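GH26A (Muricauda sp. MAR_2010_75, PDB 6Q75) probably hydrolyses beta-mannan or a related beta-linked polysaccharide, as a family 26 glycoside hydrolase built on a (beta/alpha)8 barrel. Local coordinates at residues 77-85 / 118-126; 178-189 / 228-237. All blocks are in the same frame, centred on the assembly; numbering follows the deposited sequence.

Contact 1 (77-85 / 118-126); sequences TDFYWNGKD and PPFSWRESV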
# COMPACT_ATOMS: atom_id res chain seq x y z
N THR A 77 3.34 6.68 -4.02
CA THR A 77 2.42 7.81 -3.87
C THR A 77 1.00 7.25 -3.86
O THR A 77 0.80 6.06 -3.59
CB THR A 77 2.69 8.92 -4.91
OG1 THR A 77 1.95 10.11 -4.55
CG2 THR A 77 2.34 8.49 -6.34
N ASP A 78 0.01 8.13 -4.09
CA ASP A 78 -1.37 7.91 -3.66
C ASP A 78 -2.29 8.55 -4.70
O ASP A 78 -2.04 9.67 -5.15
CB ASP A 78 -1.53 8.54 -2.26
CG ASP A 78 -2.94 8.48 -1.66
OD1 ASP A 78 -3.90 7.89 -2.20
OD2 ASP A 78 -3.04 9.01 -0.52
N PHE A 79 -3.34 7.82 -5.09
CA PHE A 79 -4.28 8.34 -6.07
C PHE A 79 -5.28 9.33 -5.49
O PHE A 79 -6.14 9.84 -6.23
CB PHE A 79 -5.03 7.18 -6.73
CG PHE A 79 -4.30 6.56 -7.89
CD1 PHE A 79 -4.32 7.16 -9.15
CD2 PHE A 79 -3.61 5.36 -7.74
CE1 PHE A 79 -3.65 6.60 -10.23
CE2 PHE A 79 -2.95 4.77 -8.83
CZ PHE A 79 -2.97 5.39 -10.08
N TYR A 80 -5.18 9.63 -4.20
CA TYR A 80 -6.11 10.53 -3.51
C TYR A 80 -6.44 11.77 -4.33
O TYR A 80 -5.58 12.62 -4.59
CB TYR A 80 -5.51 10.94 -2.16
CG TYR A 80 -6.43 11.72 -1.25
CD1 TYR A 80 -7.81 11.76 -1.45
CD2 TYR A 80 -5.91 12.40 -0.16
CE1 TYR A 80 -8.64 12.50 -0.58
CE2 TYR A 80 -6.72 13.12 0.70
CZ TYR A 80 -8.08 13.16 0.49
OH TYR A 80 -8.87 13.90 1.37
N TRP A 81 -7.70 11.89 -4.75
CA TRP A 81 -8.16 13.07 -5.48
C TRP A 81 -8.66 14.06 -4.44
O TRP A 81 -9.85 14.13 -4.12
CB TRP A 81 -9.23 12.67 -6.48
CG TRP A 81 -9.68 13.72 -7.38
CD1 TRP A 81 -9.57 15.08 -7.23
CD2 TRP A 81 -10.37 13.50 -8.61
NE1 TRP A 81 -10.15 15.72 -8.32
CE2 TRP A 81 -10.65 14.77 -9.17
CE3 TRP A 81 -10.77 12.35 -9.29
CZ2 TRP A 81 -11.33 14.91 -10.38
CZ3 TRP A 81 -11.45 12.50 -10.51
CH2 TRP A 81 -11.71 13.78 -11.03
N ASN A 82 -7.73 14.82 -3.87
CA ASN A 82 -8.09 15.78 -2.83
C ASN A 82 -8.13 17.21 -3.32
O ASN A 82 -8.62 18.07 -2.59
CB ASN A 82 -7.09 15.69 -1.66
CG ASN A 82 -5.68 16.03 -2.08
OD1 ASN A 82 -5.14 15.47 -3.04
ND2 ASN A 82 -5.05 16.93 -1.35
N GLY A 83 -7.62 17.49 -4.53
CA GLY A 83 -7.62 18.82 -5.09
C GLY A 83 -8.54 18.92 -6.29
O GLY A 83 -9.34 18.03 -6.58
N LYS A 84 -8.42 20.06 -6.99
CA LYS A 84 -9.33 20.31 -8.11
C LYS A 84 -9.23 19.22 -9.16
O LYS A 84 -10.24 18.67 -9.61
CB LYS A 84 -9.04 21.68 -8.72
CG LYS A 84 -9.86 21.97 -9.99
CD LYS A 84 -9.49 23.32 -10.62
N ASP A 85 -8.01 18.87 -9.56
CA ASP A 85 -7.78 18.02 -10.72
C ASP A 85 -7.52 16.56 -10.34
O ASP A 85 -6.96 16.27 -9.28
CB ASP A 85 -6.59 18.55 -11.53
CG ASP A 85 -6.83 19.95 -12.07
OD1 ASP A 85 -7.84 20.15 -12.78
OD2 ASP A 85 -6.00 20.85 -11.80
N PRO A 118 -15.40 13.73 -6.15
CA PRO A 118 -14.14 14.40 -5.85
C PRO A 118 -14.27 15.90 -6.09
O PRO A 118 -15.14 16.34 -6.85
CB PRO A 118 -13.14 13.77 -6.84
CG PRO A 118 -13.87 12.66 -7.51
CD PRO A 118 -15.32 12.96 -7.39
N PRO A 119 -13.42 16.71 -5.45
CA PRO A 119 -12.39 16.27 -4.49
C PRO A 119 -12.99 15.80 -3.17
O PRO A 119 -13.93 16.41 -2.64
CB PRO A 119 -11.53 17.51 -4.29
CG PRO A 119 -12.41 18.66 -4.67
CD PRO A 119 -13.33 18.15 -5.73
N PHE A 120 -12.44 14.71 -2.64
CA PHE A 120 -13.02 14.03 -1.49
C PHE A 120 -12.50 14.65 -0.21
O PHE A 120 -11.30 14.63 0.05
CB PHE A 120 -12.65 12.54 -1.54
CG PHE A 120 -13.23 11.82 -2.73
CD1 PHE A 120 -14.60 11.71 -2.89
CD2 PHE A 120 -12.39 11.22 -3.66
CE1 PHE A 120 -15.14 11.04 -3.97
CE2 PHE A 120 -12.92 10.53 -4.76
CZ PHE A 120 -14.30 10.44 -4.91
N SER A 121 -13.42 15.19 0.61
CA SER A 121 -13.03 15.77 1.89
C SER A 121 -12.38 14.73 2.80
O SER A 121 -12.86 13.60 2.93
CB SER A 121 -14.24 16.39 2.58
OG SER A 121 -13.98 16.61 3.96
N TRP A 122 -11.28 15.11 3.45
CA TRP A 122 -10.64 14.18 4.37
C TRP A 122 -11.58 13.84 5.53
O TRP A 122 -11.84 12.67 5.81
CB TRP A 122 -9.34 14.77 4.89
CG TRP A 122 -8.56 13.84 5.79
CD1 TRP A 122 -8.43 13.92 7.15
CD2 TRP A 122 -7.84 12.69 5.38
NE1 TRP A 122 -7.65 12.88 7.61
CE2 TRP A 122 -7.27 12.11 6.55
CE3 TRP A 122 -7.60 12.09 4.15
CZ2 TRP A 122 -6.49 10.96 6.51
CZ3 TRP A 122 -6.81 10.95 4.11
CH2 TRP A 122 -6.26 10.39 5.28
N ARG A 123 -12.09 14.87 6.22
CA ARG A 123 -12.87 14.62 7.43
C ARG A 123 -14.28 14.14 7.11
O ARG A 123 -14.83 13.30 7.84
CB ARG A 123 -12.90 15.88 8.30
CG ARG A 123 -11.58 16.16 8.97
N GLU A 124 -14.89 14.67 6.05
CA GLU A 124 -16.30 14.39 5.80
C GLU A 124 -16.53 13.22 4.86
O GLU A 124 -17.65 12.69 4.82
CB GLU A 124 -17.00 15.65 5.25
CG GLU A 124 -16.94 16.83 6.22
CD GLU A 124 -17.79 18.03 5.78
N SER A 125 -15.52 12.79 4.10
CA SER A 125 -15.74 11.72 3.13
C SER A 125 -14.84 10.53 3.42
O SER A 125 -15.33 9.46 3.81
CB SER A 125 -15.52 12.25 1.71
OG SER A 125 -16.14 11.41 0.75
N VAL A 126 -13.53 10.71 3.30
CA VAL A 126 -12.57 9.62 3.54
C VAL A 126 -12.75 9.05 4.95
O VAL A 126 -12.79 7.83 5.15
CB VAL A 126 -11.15 10.14 3.33
CG1 VAL A 126 -10.13 9.00 3.53
CG2 VAL A 126 -11.02 10.76 1.93
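Tyr80 and Trp81, in the loop after strand 74-78 of the (beta/alpha)8 barrel, meet residues 118-126 of the loop after the neighbouring strand 104-108, where a cis peptide joins Pro118 to Pro119. Packing is tight at the indole. CG of Trp81 lies anti to the backbone N (chi1 -173°), which swings the ring against Pro118; CB of that proline stands over one face, 3.4 Å from the centroid of the five-membered ring of Trp81 in a CH-pi contact, and its CG leans on the six-membered ring near CE3. An alanine in place of Trp81 removes the indole and would probably cost Pro118 its CH-pi partner and open a gap between the two loops. Phe120 is held at both backbone ends: its N donates to Trp81 O (3.0 Å, 164° at the hydrogen), and its O accepts from Tyr80 OH at 2.9 Å. Asn82 CB lies over one face of the phenol, while its ND2 turns to Glu55. The solvent side is looser. Exposed Pro119 reaches Gly83 O through CB, and exposed Trp122 meets Tyr80 obliquely, planes at 52°, with Trp122 CE3 3.7 Å from Tyr80 CE2.

Contact 2 (178-189 / 228-237); sequences MNGVWFWWGNKK and GDQAYDYKDF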
# COMPACT_ATOMS: atom_id res chain seq x y z
N MET A 178 -7.79 -1.13 7.04
CA MET A 178 -9.21 -1.48 7.06
C MET A 178 -9.65 -2.04 8.40
O MET A 178 -10.87 -2.12 8.64
CB MET A 178 -9.49 -2.49 5.94
CG MET A 178 -8.98 -3.91 6.23
SD MET A 178 -7.18 -4.11 6.23
CE MET A 178 -6.74 -3.94 4.52
N ASN A 179 -8.71 -2.43 9.28
CA ASN A 179 -9.09 -2.87 10.61
C ASN A 179 -9.26 -1.70 11.56
O ASN A 179 -9.73 -1.90 12.69
CB ASN A 179 -8.06 -3.88 11.17
CG ASN A 179 -6.64 -3.33 11.20
OD1 ASN A 179 -6.24 -2.55 10.34
ND2 ASN A 179 -5.86 -3.74 12.22
N GLY A 180 -8.94 -0.49 11.12
CA GLY A 180 -9.15 0.68 11.95
C GLY A 180 -10.57 1.19 11.85
O GLY A 180 -11.33 0.84 10.94
N VAL A 181 -10.93 2.06 12.81
CA VAL A 181 -12.27 2.63 12.83
C VAL A 181 -12.37 3.97 12.11
O VAL A 181 -13.47 4.52 11.99
CB VAL A 181 -12.80 2.79 14.28
CG1 VAL A 181 -12.82 1.43 14.99
CG2 VAL A 181 -11.93 3.81 15.08
N TRP A 182 -11.27 4.49 11.57
CA TRP A 182 -11.28 5.88 11.13
C TRP A 182 -11.72 6.09 9.69
O TRP A 182 -12.36 7.11 9.40
CB TRP A 182 -9.89 6.50 11.33
CG TRP A 182 -8.71 5.64 11.01
CD1 TRP A 182 -8.02 5.59 9.82
CD2 TRP A 182 -8.04 4.72 11.89
NE1 TRP A 182 -6.96 4.71 9.92
CE2 TRP A 182 -6.96 4.16 11.17
CE3 TRP A 182 -8.26 4.31 13.21
CZ2 TRP A 182 -6.10 3.20 11.73
CZ3 TRP A 182 -7.40 3.37 13.78
CH2 TRP A 182 -6.33 2.82 13.04
N PHE A 183 -11.41 5.18 8.78
CA PHE A 183 -11.83 5.34 7.39
C PHE A 183 -13.24 4.78 7.19
O PHE A 183 -13.68 3.89 7.91
CB PHE A 183 -10.85 4.62 6.45
CG PHE A 183 -9.49 5.26 6.36
CD1 PHE A 183 -9.35 6.62 6.16
CD2 PHE A 183 -8.34 4.48 6.47
CE1 PHE A 183 -8.08 7.19 6.05
CE2 PHE A 183 -7.08 5.05 6.40
CZ PHE A 183 -6.95 6.40 6.18
N TRP A 184 -13.93 5.28 6.14
CA TRP A 184 -15.29 4.81 5.93
C TRP A 184 -15.34 3.32 5.61
O TRP A 184 -16.35 2.67 5.88
CB TRP A 184 -15.99 5.62 4.82
CG TRP A 184 -15.41 5.50 3.44
CD1 TRP A 184 -14.57 6.39 2.83
CD2 TRP A 184 -15.69 4.48 2.47
NE1 TRP A 184 -14.29 5.96 1.54
CE2 TRP A 184 -14.97 4.80 1.30
CE3 TRP A 184 -16.47 3.32 2.49
CZ2 TRP A 184 -14.99 3.98 0.15
CZ3 TRP A 184 -16.50 2.52 1.35
CH2 TRP A 184 -15.76 2.85 0.20
N TRP A 185 -14.29 2.77 5.04
CA TRP A 185 -14.24 1.34 4.75
C TRP A 185 -13.71 0.52 5.93
O TRP A 185 -13.52 -0.69 5.80
CB TRP A 185 -13.37 1.09 3.51
CG TRP A 185 -11.94 1.53 3.68
CD1 TRP A 185 -10.92 0.81 4.26
CD2 TRP A 185 -11.37 2.75 3.23
NE1 TRP A 185 -9.75 1.54 4.22
CE2 TRP A 185 -9.99 2.73 3.60
CE3 TRP A 185 -11.88 3.89 2.60
CZ2 TRP A 185 -9.13 3.78 3.32
CZ3 TRP A 185 -11.03 4.94 2.32
CH2 TRP A 185 -9.66 4.88 2.69
N GLY A 186 -13.47 1.16 7.07
CA GLY A 186 -12.86 0.50 8.20
C GLY A 186 -13.85 -0.17 9.13
O GLY A 186 -15.03 0.20 9.20
N ASN A 187 -13.34 -1.17 9.85
CA ASN A 187 -14.11 -1.93 10.84
C ASN A 187 -15.44 -2.43 10.29
O ASN A 187 -16.48 -2.31 10.93
CB ASN A 187 -14.36 -1.08 12.09
CG ASN A 187 -14.90 -1.91 13.24
OD1 ASN A 187 -14.62 -3.09 13.35
ND2 ASN A 187 -15.70 -1.28 14.10
N LYS A 188 -15.41 -3.04 9.10
CA LYS A 188 -16.58 -3.67 8.49
C LYS A 188 -16.40 -5.18 8.62
O LYS A 188 -15.72 -5.80 7.80
CB LYS A 188 -16.74 -3.23 7.05
CG LYS A 188 -16.89 -1.72 6.91
CD LYS A 188 -18.25 -1.23 7.44
CE LYS A 188 -18.39 0.30 7.27
NZ LYS A 188 -17.50 1.11 8.15
N LYS A 189 -16.96 -5.76 9.67
CA LYS A 189 -16.72 -7.17 9.94
C LYS A 189 -17.70 -8.08 9.19
O LYS A 189 -18.73 -7.65 8.66
CB LYS A 189 -16.77 -7.44 11.45
CG LYS A 189 -15.61 -6.75 12.23
CD LYS A 189 -15.40 -7.37 13.60
CE LYS A 189 -14.32 -6.65 14.44
NZ LYS A 189 -14.83 -5.37 15.05
N GLY A 228 -12.11 5.47 20.81
CA GLY A 228 -12.25 6.31 19.64
C GLY A 228 -11.23 6.10 18.55
O GLY A 228 -11.28 6.81 17.53
N ASP A 229 -10.32 5.13 18.70
CA ASP A 229 -9.19 5.01 17.81
C ASP A 229 -8.73 3.55 17.70
O ASP A 229 -7.53 3.29 17.55
CB ASP A 229 -8.04 5.92 18.32
CG ASP A 229 -6.98 6.22 17.27
OD1 ASP A 229 -7.24 6.09 16.06
OD2 ASP A 229 -5.86 6.63 17.68
N GLN A 230 -9.67 2.60 17.74
CA GLN A 230 -9.32 1.18 17.74
C GLN A 230 -8.94 0.67 16.35
O GLN A 230 -9.40 1.16 15.31
CB GLN A 230 -10.48 0.33 18.28
CG GLN A 230 -10.99 0.74 19.67
CD GLN A 230 -12.14 1.75 19.62
OE1 GLN A 230 -12.34 2.48 18.63
NE2 GLN A 230 -12.91 1.80 20.70
N ALA A 231 -8.10 -0.35 16.36
CA ALA A 231 -7.84 -1.16 15.18
C ALA A 231 -7.87 -2.61 15.61
O ALA A 231 -7.16 -3.03 16.54
CB ALA A 231 -6.50 -0.80 14.52
N TYR A 232 -8.71 -3.40 14.93
CA TYR A 232 -9.07 -4.71 15.41
C TYR A 232 -8.16 -5.78 14.81
O TYR A 232 -7.21 -5.48 14.07
CB TYR A 232 -10.56 -4.94 15.14
CG TYR A 232 -11.39 -4.00 16.01
CD1 TYR A 232 -11.43 -4.17 17.38
CD2 TYR A 232 -12.07 -2.92 15.46
CE1 TYR A 232 -12.16 -3.30 18.20
CE2 TYR A 232 -12.80 -2.05 16.26
CZ TYR A 232 -12.83 -2.25 17.63
OH TYR A 232 -13.55 -1.40 18.45
N ASP A 233 -8.43 -7.03 15.15
CA ASP A 233 -7.57 -8.14 14.77
C ASP A 233 -7.44 -8.26 13.26
O ASP A 233 -8.42 -8.14 12.52
CB ASP A 233 -8.11 -9.46 15.33
CG ASP A 233 -7.93 -9.59 16.83
OD1 ASP A 233 -6.98 -9.00 17.40
OD2 ASP A 233 -8.73 -10.33 17.45
N TYR A 234 -6.22 -8.58 12.81
CA TYR A 234 -5.95 -8.73 11.38
C TYR A 234 -6.91 -9.70 10.72
O TYR A 234 -7.46 -9.43 9.65
CB TYR A 234 -4.51 -9.22 11.18
CG TYR A 234 -3.40 -8.22 11.54
CD1 TYR A 234 -3.46 -6.90 11.11
CD2 TYR A 234 -2.28 -8.63 12.27
CE1 TYR A 234 -2.44 -6.01 11.39
CE2 TYR A 234 -1.25 -7.74 12.56
CZ TYR A 234 -1.34 -6.43 12.12
OH TYR A 234 -0.33 -5.55 12.39
N LYS A 235 -7.11 -10.87 11.35
CA LYS A 235 -7.83 -11.96 10.67
C LYS A 235 -9.28 -11.61 10.39
O LYS A 235 -9.85 -12.16 9.44
CB LYS A 235 -7.75 -13.23 11.51
CG LYS A 235 -8.53 -13.18 12.81
CD LYS A 235 -8.54 -14.53 13.49
CE LYS A 235 -8.85 -14.40 14.97
N ASP A 236 -9.87 -10.67 11.14
CA ASP A 236 -11.28 -10.32 10.95
C ASP A 236 -11.55 -9.59 9.64
O ASP A 236 -12.72 -9.36 9.30
CB ASP A 236 -11.79 -9.47 12.12
CG ASP A 236 -11.91 -10.27 13.41
OD1 ASP A 236 -11.81 -11.52 13.36
OD2 ASP A 236 -12.18 -9.64 14.46
N PHE A 237 -10.51 -9.21 8.90
CA PHE A 237 -10.68 -8.44 7.68
C PHE A 237 -9.91 -9.02 6.51
O PHE A 237 -9.74 -8.33 5.50
CB PHE A 237 -10.26 -6.99 7.92
CG PHE A 237 -10.91 -6.38 9.13
CD1 PHE A 237 -10.30 -6.48 10.37
CD2 PHE A 237 -12.16 -5.78 9.03
CE1 PHE A 237 -10.91 -5.95 11.49
CE2 PHE A 237 -12.78 -5.24 10.14
CZ PHE A 237 -12.15 -5.32 11.38
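Asn179 ND2 donates to two carbonyl oxygens, Tyr232 O across the contact and Asn221 O at the end of strand 214-221. The bond to Tyr232 O is 2.9 Å long and nearly straight (170°), lying in the carbonyl plane and in the plane of the Asn179 amide. With chi1 at 57°, CG of Asn179 stands between its own backbone N and carbonyl carbon, which lets the amide reach across while the backbone of the same residue also pairs: Tyr232 N donates to Asn179 O at 2.9 Å, from above the carbonyl plane. This bond and a weak one from Val181 N to Gln230 O flank Gly180 and Ala231, which form a single antiparallel bridge as a non-hydrogen-bonded pair. The two loops thus joined follow adjacent parallel strands of the (beta/alpha)8 barrel, 170-173 and 214-221. Phe237 packs against Asn179, whose CA sits over the ring face, 3.9 Å from the centroid of Phe237; Met178 CG presses on Phe237 CB. Exposed Lys189 lays its aliphatic CG against the same ring and bends at chi4 (78°), so that NZ stands over the face of Tyr232, 4.0 Å from its centroid, in a cation-pi contact. That ammonium also donates to Asn187 OD1 (2.9 Å), on a lone pair. Val181 CG1 meets another part of the phenol, 3.7 Å from Tyr232 CE2, and Trp182 CH2 touches Ala231 CB.

Both contacts tie together loops that follow neighbouring strands of the curled parallel sheet: contact 1 those after 74-78 and 104-108, contact 2 those after 170-173 and 214-221. They come in series along the chain, with helices 132-138 and 144-165 and strand 170-173 between them, and their centres lie about 20 Å apart. The two meet directly where Val126 O and Trp184 N, 3.0 Å apart, probably hydrogen-bond, and where Trp122 CH2 packs on Phe183 CE1. Four consecutive loops are thereby linked at the carboxyl-terminal end of the barrel, where enzymes of this fold carry their active sites. Tris, probably from the crystallisation liquor, is bound near Trp122 and near Trp182, consistent with a pocket to which both contribute.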